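Local coordinates for restriction endonuclease S subunits (Thermoanaerobacter tengcongensis, PDB 3OKG), which probably serves as the DNA-binding specificity (S) subunit of a type I methyltransferase built from M and S polypeptides, at residues Y53-I56 with S57-D60; A158-D161 with N162-Y165; P170-L174 with E175-R179; T351-D354 with L355-F359; Q389-T392 with E393-L396. One frame throughout, in Å; residues are numbered along the deposited sequence.

Contact 1: Y53-I56 with S57-D60. With SO4 (sulfate ion), chain D.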
loop_
_atom_site.group_PDB
_atom_site.type_symbol
_atom_site.label_atom_id
_atom_site.label_comp_id
_atom_site.label_asym_id
_atom_site.label_seq_id
_atom_site.Cartn_x
_atom_site.Cartn_y
_atom_site.Cartn_z
ATOM N N TYR A 53 -1.442 -23.729 22.757
ATOM C CA TYR A 53 -2.477 -22.724 22.988
ATOM C C TYR A 53 -2.586 -21.790 21.795
ATOM O O TYR A 53 -1.583 -21.229 21.350
ATOM C CB TYR A 53 -2.131 -21.893 24.216
ATOM C CG TYR A 53 -3.171 -20.893 24.610
ATOM C CD1 TYR A 53 -4.523 -21.217 24.564
ATOM C CD2 TYR A 53 -2.809 -19.642 25.059
ATOM C CE1 TYR A 53 -5.485 -20.289 24.918
ATOM C CE2 TYR A 53 -3.768 -18.714 25.441
ATOM C CZ TYR A 53 -5.102 -19.057 25.372
ATOM O OH TYR A 53 -6.049 -18.140 25.754
ATOM N N VAL A 54 -3.804 -21.636 21.286
ATOM C CA VAL A 54 -4.096 -20.666 20.233
ATOM C C VAL A 54 -4.847 -19.443 20.808
ATOM O O VAL A 54 -6.007 -19.538 21.179
ATOM C CB VAL A 54 -4.953 -21.309 19.113
ATOM C CG1 VAL A 54 -5.094 -20.336 17.956
ATOM C CG2 VAL A 54 -4.323 -22.647 18.629
ATOM N N ASP A 55 -4.174 -18.302 20.901
ATOM C CA ASP A 55 -4.850 -17.073 21.276
ATOM C C ASP A 55 -4.958 -16.215 20.040
ATOM O O ASP A 55 -4.581 -16.639 18.951
ATOM C CB ASP A 55 -4.116 -16.331 22.401
ATOM C CG ASP A 55 -2.694 -15.954 22.037
ATOM O OD1 ASP A 55 -2.229 -16.249 20.914
ATOM O OD2 ASP A 55 -2.030 -15.362 22.904
ATOM N N ILE A 56 -5.490 -15.009 20.209
ATOM C CA ILE A 56 -5.686 -14.089 19.096
ATOM C C ILE A 56 -4.366 -13.766 18.408
ATOM O O ILE A 56 -4.286 -13.737 17.180
ATOM C CB ILE A 56 -6.348 -12.778 19.557
ATOM C CG1 ILE A 56 -7.743 -13.055 20.122
ATOM C CG2 ILE A 56 -6.422 -11.785 18.406
ATOM C CD1 ILE A 56 -8.623 -13.873 19.203
ATOM N N SER A 57 -3.332 -13.522 19.206
ATOM C CA SER A 57 -2.022 -13.199 18.666
ATOM C C SER A 57 -1.472 -14.315 17.775
ATOM O O SER A 57 -0.608 -14.049 16.930
ATOM C CB SER A 57 -1.027 -12.856 19.789
ATOM O OG SER A 57 -0.436 -14.040 20.296
ATOM N N ALA A 58 -1.963 -15.548 17.940
ATOM C CA ALA A 58 -1.468 -16.686 17.152
ATOM C C ALA A 58 -1.912 -16.652 15.690
ATOM O O ALA A 58 -1.399 -17.406 14.852
ATOM C CB ALA A 58 -1.906 -18.023 17.788
ATOM N N ILE A 59 -2.894 -15.807 15.401
ATOM C CA ILE A 59 -3.509 -15.768 14.075
ATOM C C ILE A 59 -2.961 -14.634 13.202
ATOM O O ILE A 59 -2.853 -13.473 13.647
ATOM C CB ILE A 59 -5.045 -15.629 14.191
ATOM C CG1 ILE A 59 -5.611 -16.874 14.897
ATOM C CG2 ILE A 59 -5.710 -15.469 12.805
ATOM C CD1 ILE A 59 -7.113 -17.001 14.830
ATOM N N ASP A 60 -2.678 -14.970 11.948
ATOM C CA ASP A 60 -2.424 -13.984 10.903
ATOM C C ASP A 60 -3.788 -13.633 10.292
ATOM O O ASP A 60 -4.372 -14.425 9.531
ATOM C CB ASP A 60 -1.503 -14.575 9.812
ATOM C CG ASP A 60 -1.295 -13.613 8.644
ATOM O OD1 ASP A 60 -1.934 -12.538 8.631
ATOM O OD2 ASP A 60 -0.490 -13.921 7.734
HETATM S S SO4 D . -6.979 -13.662 23.667
HETATM O O1 SO4 D . -7.614 -14.295 24.810
HETATM O O2 SO4 D . -7.060 -14.574 22.522
HETATM O O3 SO4 D . -7.708 -12.449 23.308
HETATM O O4 SO4 D . -5.593 -13.365 23.971
HETATM O O HOH W 1 -4.014 -11.493 15.408
#
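The chain leaves strand 50-54 and enters strand 59-60 through a short 3-10 turn, and D55, S57 and A58 meet across it. A58 N donates to D55 O at 3.0 Å, three residues back. A second bond of the same span, I59 N to I56 O at 3.1 Å, continues the turn. The side chain of D55 folds over the start of the turn because CG sits between the backbone N and the carbonyl carbon (chi1 59°). From there OD1 accepts from S57 OG at 2.9 Å, met on the syn side but 33° out of the carboxylate plane. The same oxygen takes a weak bond from A58 N at 3.1 Å. V54 CG1 rests against A58 CB at 3.9 Å, and I56 and I59 both reach F118 of strand 118-121. I56 N points out of the turn and donates to O2 of a sulfate at 2.8 Å; S115 OG and R80 NH1 bind the same ion. With one good and one weak donor on OD1, the D55 carboxylate is probably restrained in rotation and its charge is likely to be partly offset, while the sulfate, probably from the crystallisation liquor, marks a place where an anion can be received.

Contact 2: A158-D161 with N162-Y165; sequences AVTD and NDVY. With SO4 (sulfate ion), chain F.
T160 and D163 exchange two hydrogen bonds, each running from the backbone of one residue to the side chain of the other. D163 N donates to T160 OG1 at 3.0 Å, and T160 N donates to D163 OD2 at 3.1 Å with an N-H...O angle of 160°, entering from above the carboxylate plane. OG1 can reach because it stands between the backbone N and the carbonyl carbon (chi1 66°). The same hydroxyl donates to sulfate O4 at 3.1 Å, and N162 ND2 grips that ion through O2 at 3.0 Å. The same OD2 of D163 also accepts from a water at 2.6 Å, which donates to A158 O as well. An alanine at D163 removes both oxygens and would probably leave the T160 N-H without its acceptor and break the water link to A158. Further out, V159 CG1 meets V164 CG2 at 4.0 Å, the two side chains crossing at about a right angle. Y165 N donates to D161 O at 2.9 Å, and the ring passes D161 CB, with its hydroxyl bonded to V120 O. D161 OD2 forms a salt bridge with K83. The reciprocal bonds of T160 and D163 are a capping box, and the V159-V164 pair spans it as a hydrophobic staple, together a classic start for a helix, here 161-165.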
loop_
_atom_site.group_PDB
_atom_site.type_symbol
_atom_site.label_atom_id
_atom_site.label_comp_id
_atom_site.label_asym_id
_atom_site.label_seq_id
_atom_site.Cartn_x
_atom_site.Cartn_y
_atom_site.Cartn_z
ATOM N N ALA A 158 -20.921 -7.313 24.652
ATOM C CA ALA A 158 -20.094 -7.522 23.468
ATOM C C ALA A 158 -20.637 -8.749 22.704
ATOM O O ALA A 158 -21.581 -9.396 23.173
ATOM C CB ALA A 158 -18.625 -7.716 23.882
ATOM N N VAL A 159 -20.087 -9.042 21.522
ATOM C CA VAL A 159 -20.534 -10.200 20.738
ATOM C C VAL A 159 -20.352 -11.502 21.519
ATOM O O VAL A 159 -19.336 -11.688 22.190
ATOM C CB VAL A 159 -19.751 -10.307 19.404
ATOM C CG1 VAL A 159 -20.057 -11.654 18.693
ATOM C CG2 VAL A 159 -20.097 -9.139 18.511
ATOM N N THR A 160 -21.329 -12.404 21.425
ATOM C CA THR A 160 -21.271 -13.696 22.114
ATOM C C THR A 160 -21.120 -14.837 21.100
ATOM O O THR A 160 -21.351 -14.633 19.905
ATOM C CB THR A 160 -22.577 -13.987 22.898
ATOM O OG1 THR A 160 -23.663 -14.162 21.980
ATOM C CG2 THR A 160 -22.907 -12.878 23.887
ATOM N N ASP A 161 -20.758 -16.028 21.576
ATOM C CA ASP A 161 -20.671 -17.191 20.682
ATOM C C ASP A 161 -22.056 -17.446 20.063
ATOM O O ASP A 161 -22.182 -17.740 18.873
ATOM C CB ASP A 161 -20.244 -18.442 21.446
ATOM C CG ASP A 161 -18.798 -18.381 21.948
ATOM O OD1 ASP A 161 -18.000 -17.561 21.450
ATOM O OD2 ASP A 161 -18.461 -19.162 22.858
ATOM N N ASN A 162 -23.113 -17.370 20.877
ATOM C CA ASN A 162 -24.470 -17.565 20.312
ATOM C C ASN A 162 -24.815 -16.568 19.194
ATOM O O ASN A 162 -25.485 -16.929 18.232
ATOM C CB ASN A 162 -25.549 -17.523 21.413
ATOM C CG ASN A 162 -25.529 -18.765 22.264
ATOM O OD1 ASN A 162 -25.071 -19.821 21.815
ATOM N ND2 ASN A 162 -25.995 -18.651 23.501
ATOM N N ASP A 163 -24.353 -15.329 19.325
ATOM C CA ASP A 163 -24.577 -14.337 18.271
ATOM C C ASP A 163 -23.980 -14.869 16.955
ATOM O O ASP A 163 -24.578 -14.783 15.883
ATOM C CB ASP A 163 -23.870 -13.013 18.605
ATOM C CG ASP A 163 -24.556 -12.226 19.729
ATOM O OD1 ASP A 163 -25.682 -12.580 20.115
ATOM O OD2 ASP A 163 -23.944 -11.251 20.213
ATOM N N VAL A 164 -22.772 -15.406 17.036
ATOM C CA VAL A 164 -22.139 -15.942 15.827
ATOM C C VAL A 164 -22.921 -17.153 15.285
ATOM O O VAL A 164 -23.216 -17.237 14.085
ATOM C CB VAL A 164 -20.660 -16.294 16.101
ATOM C CG1 VAL A 164 -19.980 -16.904 14.839
ATOM C CG2 VAL A 164 -19.884 -15.036 16.606
ATOM N N TYR A 165 -23.275 -18.084 16.160
ATOM C CA TYR A 165 -24.007 -19.269 15.720
ATOM C C TYR A 165 -25.360 -18.877 15.105
ATOM O O TYR A 165 -25.899 -19.605 14.285
ATOM C CB TYR A 165 -24.252 -20.255 16.865
ATOM C CG TYR A 165 -23.005 -20.865 17.476
ATOM C CD1 TYR A 165 -21.997 -21.421 16.667
ATOM C CD2 TYR A 165 -22.857 -20.932 18.846
ATOM C CE1 TYR A 165 -20.846 -22.001 17.241
ATOM C CE2 TYR A 165 -21.737 -21.519 19.424
ATOM C CZ TYR A 165 -20.736 -22.057 18.617
ATOM O OH TYR A 165 -19.609 -22.607 19.217
HETATM S S SO4 F . -26.179 -15.480 24.974
HETATM O O1 SO4 F . -24.923 -16.157 25.303
HETATM O O2 SO4 F . -27.292 -16.429 25.089
HETATM O O3 SO4 F . -26.331 -14.333 25.887
HETATM O O4 SO4 F . -26.124 -14.988 23.599
HETATM O O HOH W 2 -24.207 -9.840 22.410
HETATM O O HOH W 3 -17.248 -21.847 21.205
#

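Contact 3: P170-L174 with E175-R179. With SO4 (sulfate ion), chain E.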
loop_
_atom_site.group_PDB
_atom_site.type_symbol
_atom_site.label_atom_id
_atom_site.label_comp_id
_atom_site.label_asym_id
_atom_site.label_seq_id
_atom_site.Cartn_x
_atom_site.Cartn_y
_atom_site.Cartn_z
ATOM N N PRO A 170 -25.514 -18.987 3.511
ATOM C CA PRO A 170 -25.985 -19.716 2.343
ATOM C C PRO A 170 -25.305 -21.078 2.330
ATOM O O PRO A 170 -24.084 -21.167 2.530
ATOM C CB PRO A 170 -25.450 -18.889 1.171
ATOM C CG PRO A 170 -24.343 -18.092 1.704
ATOM C CD PRO A 170 -24.315 -18.205 3.201
ATOM N N LEU A 171 -26.075 -22.125 2.086
ATOM C CA LEU A 171 -25.530 -23.473 2.172
ATOM C C LEU A 171 -25.751 -24.300 0.901
ATOM O O LEU A 171 -26.825 -24.864 0.721
ATOM C CB LEU A 171 -26.153 -24.172 3.368
ATOM C CG LEU A 171 -25.507 -25.517 3.746
ATOM C CD1 LEU A 171 -24.221 -25.267 4.477
ATOM C CD2 LEU A 171 -26.454 -26.305 4.640
ATOM N N PRO A 172 -24.745 -24.359 0.028
ATOM C CA PRO A 172 -24.816 -25.259 -1.131
ATOM C C PRO A 172 -24.756 -26.713 -0.685
ATOM O O PRO A 172 -24.439 -26.983 0.483
ATOM C CB PRO A 172 -23.531 -24.959 -1.896
ATOM C CG PRO A 172 -22.931 -23.697 -1.231
ATOM C CD PRO A 172 -23.409 -23.758 0.172
ATOM N N PRO A 173 -25.021 -27.648 -1.610
ATOM C CA PRO A 173 -24.674 -29.057 -1.349
ATOM C C PRO A 173 -23.198 -29.192 -1.060
ATOM O O PRO A 173 -22.376 -28.380 -1.541
ATOM C CB PRO A 173 -24.982 -29.762 -2.685
ATOM C CG PRO A 173 -25.984 -28.890 -3.357
ATOM C CD PRO A 173 -25.656 -27.458 -2.925
ATOM N N LEU A 174 -22.838 -30.250 -0.332
ATOM C CA LEU A 174 -21.439 -30.516 -0.004
ATOM C C LEU A 174 -20.509 -30.492 -1.212
ATOM O O LEU A 174 -19.430 -29.907 -1.169
ATOM C CB LEU A 174 -21.338 -31.871 0.706
ATOM C CG LEU A 174 -21.986 -31.928 2.102
ATOM C CD1 LEU A 174 -22.062 -33.404 2.561
ATOM C CD2 LEU A 174 -21.140 -31.121 3.111
ATOM N N GLU A 175 -20.910 -31.143 -2.300
ATOM C CA GLU A 175 -20.024 -31.226 -3.456
ATOM C C GLU A 175 -19.707 -29.822 -4.012
ATOM O O GLU A 175 -18.559 -29.529 -4.392
ATOM C CB GLU A 175 -20.670 -32.086 -4.558
ATOM C CG GLU A 175 -19.715 -32.403 -5.708
ATOM C CD GLU A 175 -20.314 -33.391 -6.719
ATOM O OE1 GLU A 175 -21.554 -33.538 -6.743
ATOM O OE2 GLU A 175 -19.544 -34.004 -7.486
ATOM N N GLU A 176 -20.730 -28.974 -4.082
ATOM C CA GLU A 176 -20.531 -27.597 -4.552
ATOM C C GLU A 176 -19.712 -26.786 -3.536
ATOM O O GLU A 176 -18.922 -25.947 -3.924
ATOM C CB GLU A 176 -21.881 -26.923 -4.837
ATOM C CG GLU A 176 -21.784 -25.470 -5.392
ATOM C CD GLU A 176 -21.144 -25.394 -6.783
ATOM O OE1 GLU A 176 -21.023 -26.437 -7.458
ATOM O OE2 GLU A 176 -20.742 -24.296 -7.206
ATOM N N GLN A 177 -19.891 -27.039 -2.239
ATOM C CA GLN A 177 -19.036 -26.377 -1.246
ATOM C C GLN A 177 -17.575 -26.651 -1.530
ATOM O O GLN A 177 -16.737 -25.742 -1.452
ATOM C CB GLN A 177 -19.379 -26.796 0.203
ATOM C CG GLN A 177 -20.816 -26.446 0.667
ATOM C CD GLN A 177 -21.088 -26.954 2.067
ATOM O OE1 GLN A 177 -20.181 -27.022 2.899
ATOM N NE2 GLN A 177 -22.318 -27.360 2.321
ATOM N N ARG A 178 -17.240 -27.907 -1.811
ATOM C CA ARG A 178 -15.833 -28.236 -2.067
ATOM C C ARG A 178 -15.337 -27.544 -3.339
ATOM O O ARG A 178 -14.185 -27.093 -3.425
ATOM C CB ARG A 178 -15.642 -29.759 -2.152
ATOM C CG ARG A 178 -15.957 -30.454 -0.810
ATOM C CD ARG A 178 -15.515 -31.907 -0.814
ATOM N NE ARG A 178 -16.255 -32.668 -1.802
ATOM C CZ ARG A 178 -17.429 -33.237 -1.589
ATOM N NH1 ARG A 178 -18.025 -33.124 -0.405
ATOM N NH2 ARG A 178 -18.006 -33.923 -2.570
ATOM N N ARG A 179 -16.206 -27.448 -4.329
ATOM C CA ARG A 179 -15.815 -26.791 -5.573
ATOM C C ARG A 179 -15.549 -25.303 -5.336
ATOM O O ARG A 179 -14.552 -24.742 -5.796
ATOM C CB ARG A 179 -16.937 -26.929 -6.595
ATOM C CG ARG A 179 -16.552 -26.361 -7.937
ATOM C CD ARG A 179 -17.748 -26.271 -8.872
ATOM N NE ARG A 179 -17.456 -25.343 -9.957
ATOM C CZ ARG A 179 -17.894 -24.094 -10.001
ATOM N NH1 ARG A 179 -18.677 -23.630 -9.034
ATOM N NH2 ARG A 179 -17.564 -23.318 -11.021
HETATM S S SO4 E . -15.833 -35.009 -5.219
HETATM O O1 SO4 E . -15.825 -36.375 -4.689
HETATM O O2 SO4 E . -15.636 -35.058 -6.664
HETATM O O3 SO4 E . -17.134 -34.400 -4.933
HETATM O O4 SO4 E . -14.755 -34.201 -4.636
#
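Q177 reaches back along the chain, and its amide lies so that P172 O is almost in its plane: NE2 donates to P172 O at 2.8 Å with an N-H...O angle of 172°. An extended chain beyond CG (chi2 177°) carries the amide that far. The ring of P172 crosses Q177 at about a right angle, CD against CG at 3.8 Å, while L171 comes in at a slant and sets CD1 3.6 Å from Q177 NE2. P172 CB, further round the ring, touches E176 CB at 3.9 Å. R178 bends at chi3 and turns one guanidinium face over L174 O; the edge is used instead for a sulfate, NH2 to O3 at 2.6 Å. P173 holds the N-cap position, and Q177 N donates to P173 O at 2.9 Å. The Q177 amide is further bonded through NE2 to F127 O and through OE1 to E129 N, and R178 forms a salt bridge with E129. Were Q177 replaced by an alanine, P172 O, F127 O and E129 N would probably all lose this partner. The turn thus joins strand 168-171, paired with strand 27-30, to the long helix 174-216, with P172 and Q177 packed on F132 of helix 130-137.

Contact 4: T351-D354 with L355-F359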
loop_
_atom_site.group_PDB
_atom_site.type_symbol
_atom_site.label_atom_id
_atom_site.label_comp_id
_atom_site.label_asym_id
_atom_site.label_seq_id
_atom_site.Cartn_x
_atom_site.Cartn_y
_atom_site.Cartn_z
ATOM N N THR A 351 26.946 27.833 -5.482
ATOM C CA THR A 351 27.175 29.156 -6.045
ATOM C C THR A 351 26.782 29.201 -7.517
ATOM O O THR A 351 26.756 28.169 -8.197
ATOM C CB THR A 351 28.653 29.552 -5.933
ATOM O OG1 THR A 351 28.788 30.969 -6.099
ATOM C CG2 THR A 351 29.477 28.846 -6.998
ATOM N N LYS A 352 26.477 30.400 -8.004
ATOM C CA LYS A 352 26.220 30.608 -9.423
ATOM C C LYS A 352 27.317 29.967 -10.272
ATOM O O LYS A 352 27.038 29.244 -11.225
ATOM C CB LYS A 352 26.135 32.102 -9.737
ATOM C CG LYS A 352 25.463 32.421 -11.064
ATOM C CD LYS A 352 25.520 33.906 -11.350
ATOM C CE LYS A 352 24.525 34.307 -12.427
ATOM N NZ LYS A 352 24.002 35.696 -12.218
ATOM N N LYS A 353 28.570 30.236 -9.930
ATOM C CA LYS A 353 29.667 29.703 -10.718
ATOM C C LYS A 353 29.634 28.175 -10.778
ATOM O O LYS A 353 29.812 27.598 -11.845
ATOM C CB LYS A 353 31.010 30.225 -10.207
ATOM C CG LYS A 353 31.637 31.261 -11.126
ATOM C CD LYS A 353 32.240 30.578 -12.358
ATOM C CE LYS A 353 33.327 31.418 -13.020
ATOM N NZ LYS A 353 34.289 30.560 -13.794
ATOM N N ASP A 354 29.379 27.533 -9.641
ATOM C CA ASP A 354 29.200 26.083 -9.599
ATOM C C ASP A 354 28.220 25.624 -10.674
ATOM O O ASP A 354 28.560 24.800 -11.524
ATOM C CB ASP A 354 28.690 25.646 -8.224
ATOM C CG ASP A 354 29.742 25.789 -7.142
ATOM O OD1 ASP A 354 30.926 26.004 -7.493
ATOM O OD2 ASP A 354 29.386 25.686 -5.945
ATOM N N LEU A 355 27.015 26.183 -10.637
ATOM C CA LEU A 355 25.962 25.804 -11.568
ATOM C C LEU A 355 26.376 26.063 -12.995
ATOM O O LEU A 355 26.153 25.235 -13.866
ATOM C CB LEU A 355 24.688 26.587 -11.279
ATOM C CG LEU A 355 23.523 25.885 -10.581
ATOM C CD1 LEU A 355 23.974 24.649 -9.831
ATOM C CD2 LEU A 355 22.789 26.863 -9.673
ATOM N N GLN A 356 26.968 27.224 -13.239
ATOM C CA GLN A 356 27.367 27.580 -14.591
ATOM C C GLN A 356 28.436 26.622 -15.129
ATOM O O GLN A 356 28.545 26.427 -16.340
ATOM C CB GLN A 356 27.909 29.012 -14.630
ATOM C CG GLN A 356 26.867 30.112 -14.412
ATOM C CD GLN A 356 27.494 31.498 -14.435
ATOM O OE1 GLN A 356 28.654 31.667 -14.059
ATOM N NE2 GLN A 356 26.735 32.492 -14.885
ATOM N N ASN A 357 29.222 26.038 -14.225
ATOM C CA ASN A 357 30.376 25.226 -14.615
ATOM C C ASN A 357 30.072 23.744 -14.823
ATOM O O ASN A 357 30.939 22.991 -15.268
ATOM C CB ASN A 357 31.471 25.338 -13.560
ATOM C CG ASN A 357 32.293 26.591 -13.705
ATOM O OD1 ASN A 357 32.273 27.238 -14.750
ATOM N ND2 ASN A 357 33.037 26.935 -12.655
ATOM N N VAL A 358 28.864 23.329 -14.457
ATOM C CA VAL A 358 28.405 21.951 -14.667
ATOM C C VAL A 358 28.446 21.611 -16.145
ATOM O O VAL A 358 27.798 22.286 -16.941
ATOM C CB VAL A 358 26.945 21.807 -14.171
ATOM C CG1 VAL A 358 26.380 20.443 -14.536
ATOM C CG2 VAL A 358 26.878 22.050 -12.661
ATOM N N PHE A 359 29.195 20.578 -16.541
ATOM C CA PHE A 359 29.112 20.124 -17.933
ATOM C C PHE A 359 27.857 19.278 -18.188
ATOM O O PHE A 359 27.487 18.481 -17.345
ATOM C CB PHE A 359 30.352 19.318 -18.332
ATOM C CG PHE A 359 31.434 20.164 -18.933
ATOM C CD1 PHE A 359 31.347 20.573 -20.266
ATOM C CD2 PHE A 359 32.495 20.596 -18.156
ATOM C CE1 PHE A 359 32.333 21.383 -20.829
ATOM C CE2 PHE A 359 33.481 21.399 -18.704
ATOM C CZ PHE A 359 33.395 21.795 -20.047
#
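L355 opens the second segment by donating from N to T351 O at 3.2 Å, a four-residue helical bond. Its side chain, at a chi1 of -105° that is off the staggered positions, turns into the protein against I239 and M241 of strand 237-241. Q356 follows with N bonded to K352 O at 2.9 Å. Its CG stands anti to the carbonyl carbon and the chain runs out extended, which brings NE2 alongside the aliphatic part of K352, 3.8 Å from CE; the lysine slants across the amide rather than bonding to it. These two residues lie on helix 352-357, which is set between the unmodelled residues 341-348 and strand 359-362 within a DNA specificity domain. T351 is its N-cap residue, but its side chain makes no capping bond; instead T351 N donates to D354 OD2 at 3.3 Å with an N-H...O angle of 170°, the donor above the carboxylate plane. That is one half of a capping box. N357 then directs N to D354 O at 3.0 Å, three residues back, and adds a weak bond to K353 O. Its ND2 comes within 3.7 Å of K353 CD, so that this methylene of the lysine lies against the amide. V358 N still reaches D354 O, weakly, at 3.3 Å, and V358 CG2 lies 3.4 Å from that same oxygen. From V358 the chain passes into F359, whose side chain touches W230 and R232 of strand 229-232 and whose carbonyl accepts from Y330 OH.

Contact 5: Q389-T392 with E393-L396; sequences QAET and EAEL
The hydrogen bonds centre on E391, which gives both its side chain and its carbonyl to the second segment. E391 OE1 accepts from A394 N at 2.7 Å, the donor standing 58° out of the carboxylate plane. Two folds of the glutamate chain put the oxygen there: CG lies between the backbone N and the carbonyl carbon (chi1 88°), and a further bend follows at chi2. E395 N to E391 O and L396 N to T392 O, each 3.0 Å, are the first regular helical bonds. Apolar contact comes in two pairs. T392 CG2 and L396 CD1, 3.8 Å apart, belong to side chains lying side by side and pointing the same way. A390 CB touches E395 CG, also at 3.8 Å. Charged groups come close as well: E391 OE1 is 4.2 Å from E393 OE1, with the two carboxylate planes nearly perpendicular, a like-charge approach that the helix start and the salt bridge of E393 to K397 would probably ease. E395 turns its carboxylate to a salt bridge with R195. E391 is the N-cap residue, its side chain making the capping bond to A394 N, three residues on, and here it starts helix 392-407 after the chain has broken from helix 365-388. Within the predicted coiled coil, the side chains of T392 and L396 pack against helix 174-216 at this interruption, T392 on R195 and L396 on R192 and R195.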
loop_
_atom_site.group_PDB
_atom_site.type_symbol
_atom_site.label_atom_id
_atom_site.label_comp_id
_atom_site.label_asym_id
_atom_site.label_seq_id
_atom_site.Cartn_x
_atom_site.Cartn_y
_atom_site.Cartn_z
ATOM N N GLN A 389 1.420 -1.072 -6.271
ATOM C CA GLN A 389 1.695 -2.027 -5.200
ATOM C C GLN A 389 1.025 -1.503 -3.939
ATOM O O GLN A 389 1.595 -0.680 -3.227
ATOM C CB GLN A 389 3.200 -2.230 -4.980
ATOM C CG GLN A 389 3.819 -3.410 -5.773
ATOM C CD GLN A 389 3.294 -4.816 -5.362
ATOM O OE1 GLN A 389 4.045 -5.646 -4.829
ATOM N NE2 GLN A 389 2.021 -5.090 -5.648
ATOM N N ALA A 390 -0.199 -1.965 -3.692
ATOM C CA ALA A 390 -0.992 -1.547 -2.527
ATOM C C ALA A 390 -0.441 -2.224 -1.291
ATOM O O ALA A 390 0.215 -3.271 -1.392
ATOM C CB ALA A 390 -2.464 -1.938 -2.725
ATOM N N GLU A 391 -0.701 -1.650 -0.121
ATOM C CA GLU A 391 -0.162 -2.245 1.089
ATOM C C GLU A 391 -0.808 -3.611 1.269
ATOM O O GLU A 391 -1.949 -3.835 0.840
ATOM C CB GLU A 391 -0.348 -1.331 2.310
ATOM C CG GLU A 391 -1.655 -1.497 3.048
ATOM C CD GLU A 391 -1.578 -2.520 4.169
ATOM O OE1 GLU A 391 -2.647 -2.860 4.725
ATOM O OE2 GLU A 391 -0.454 -2.976 4.497
ATOM N N THR A 392 -0.069 -4.512 1.901
ATOM C CA THR A 392 -0.370 -5.932 1.854
ATOM C C THR A 392 -1.649 -6.278 2.579
ATOM O O THR A 392 -2.551 -6.864 1.994
ATOM C CB THR A 392 0.785 -6.784 2.423
ATOM O OG1 THR A 392 2.001 -6.459 1.734
ATOM C CG2 THR A 392 0.489 -8.287 2.264
ATOM N N GLU A 393 -1.734 -5.925 3.855
ATOM C CA GLU A 393 -2.904 -6.314 4.628
ATOM C C GLU A 393 -4.225 -5.865 3.972
ATOM O O GLU A 393 -5.177 -6.659 3.870
ATOM C CB GLU A 393 -2.810 -5.818 6.072
ATOM C CG GLU A 393 -4.019 -6.273 6.903
ATOM C CD GLU A 393 -4.108 -5.580 8.255
ATOM O OE1 GLU A 393 -3.382 -4.579 8.470
ATOM O OE2 GLU A 393 -4.913 -6.034 9.097
ATOM N N ALA A 394 -4.283 -4.608 3.523
ATOM C CA ALA A 394 -5.497 -4.095 2.867
ATOM C C ALA A 394 -5.798 -4.775 1.533
ATOM O O ALA A 394 -6.925 -5.205 1.272
ATOM C CB ALA A 394 -5.398 -2.594 2.680
ATOM N N GLU A 395 -4.803 -4.885 0.670
ATOM C CA GLU A 395 -5.085 -5.506 -0.613
ATOM C C GLU A 395 -5.608 -6.928 -0.388
ATOM O O GLU A 395 -6.608 -7.336 -0.976
ATOM C CB GLU A 395 -3.863 -5.518 -1.542
ATOM C CG GLU A 395 -4.243 -5.328 -3.004
ATOM C CD GLU A 395 -3.291 -5.992 -4.001
ATOM O OE1 GLU A 395 -3.559 -5.845 -5.210
ATOM O OE2 GLU A 395 -2.299 -6.662 -3.606
ATOM N N LEU A 396 -4.941 -7.693 0.461
ATOM C CA LEU A 396 -5.353 -9.051 0.608
ATOM C C LEU A 396 -6.768 -9.123 1.223
ATOM O O LEU A 396 -7.583 -9.869 0.736
ATOM C CB LEU A 396 -4.326 -9.883 1.392
ATOM C CG LEU A 396 -2.883 -9.924 0.836
ATOM C CD1 LEU A 396 -2.090 -11.018 1.549
ATOM C CD2 LEU A 396 -2.868 -10.160 -0.679
#

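How the contacts relate
Along the chain the five contacts come in series, and none nests in or crosses another. Each is local, made within one continuous run of residues. Contact 1 closes the bend between strands 50-54 and 59-60; contact 2 starts helix 161-165; contact 3, about 24 Å away between centres, leads from strand 168-171 into the long helix 174-216. All three belong to the first specificity domain range. That helix spans toward the second range, which holds contacts 4 and 5; contact 4 lies about 73 Å from contact 3 between centres. The chain then returns through helix 365-388, and contact 5 begins helix 392-407 near the centre of the molecule, its nearest atoms about 7 Å from those of contact 1.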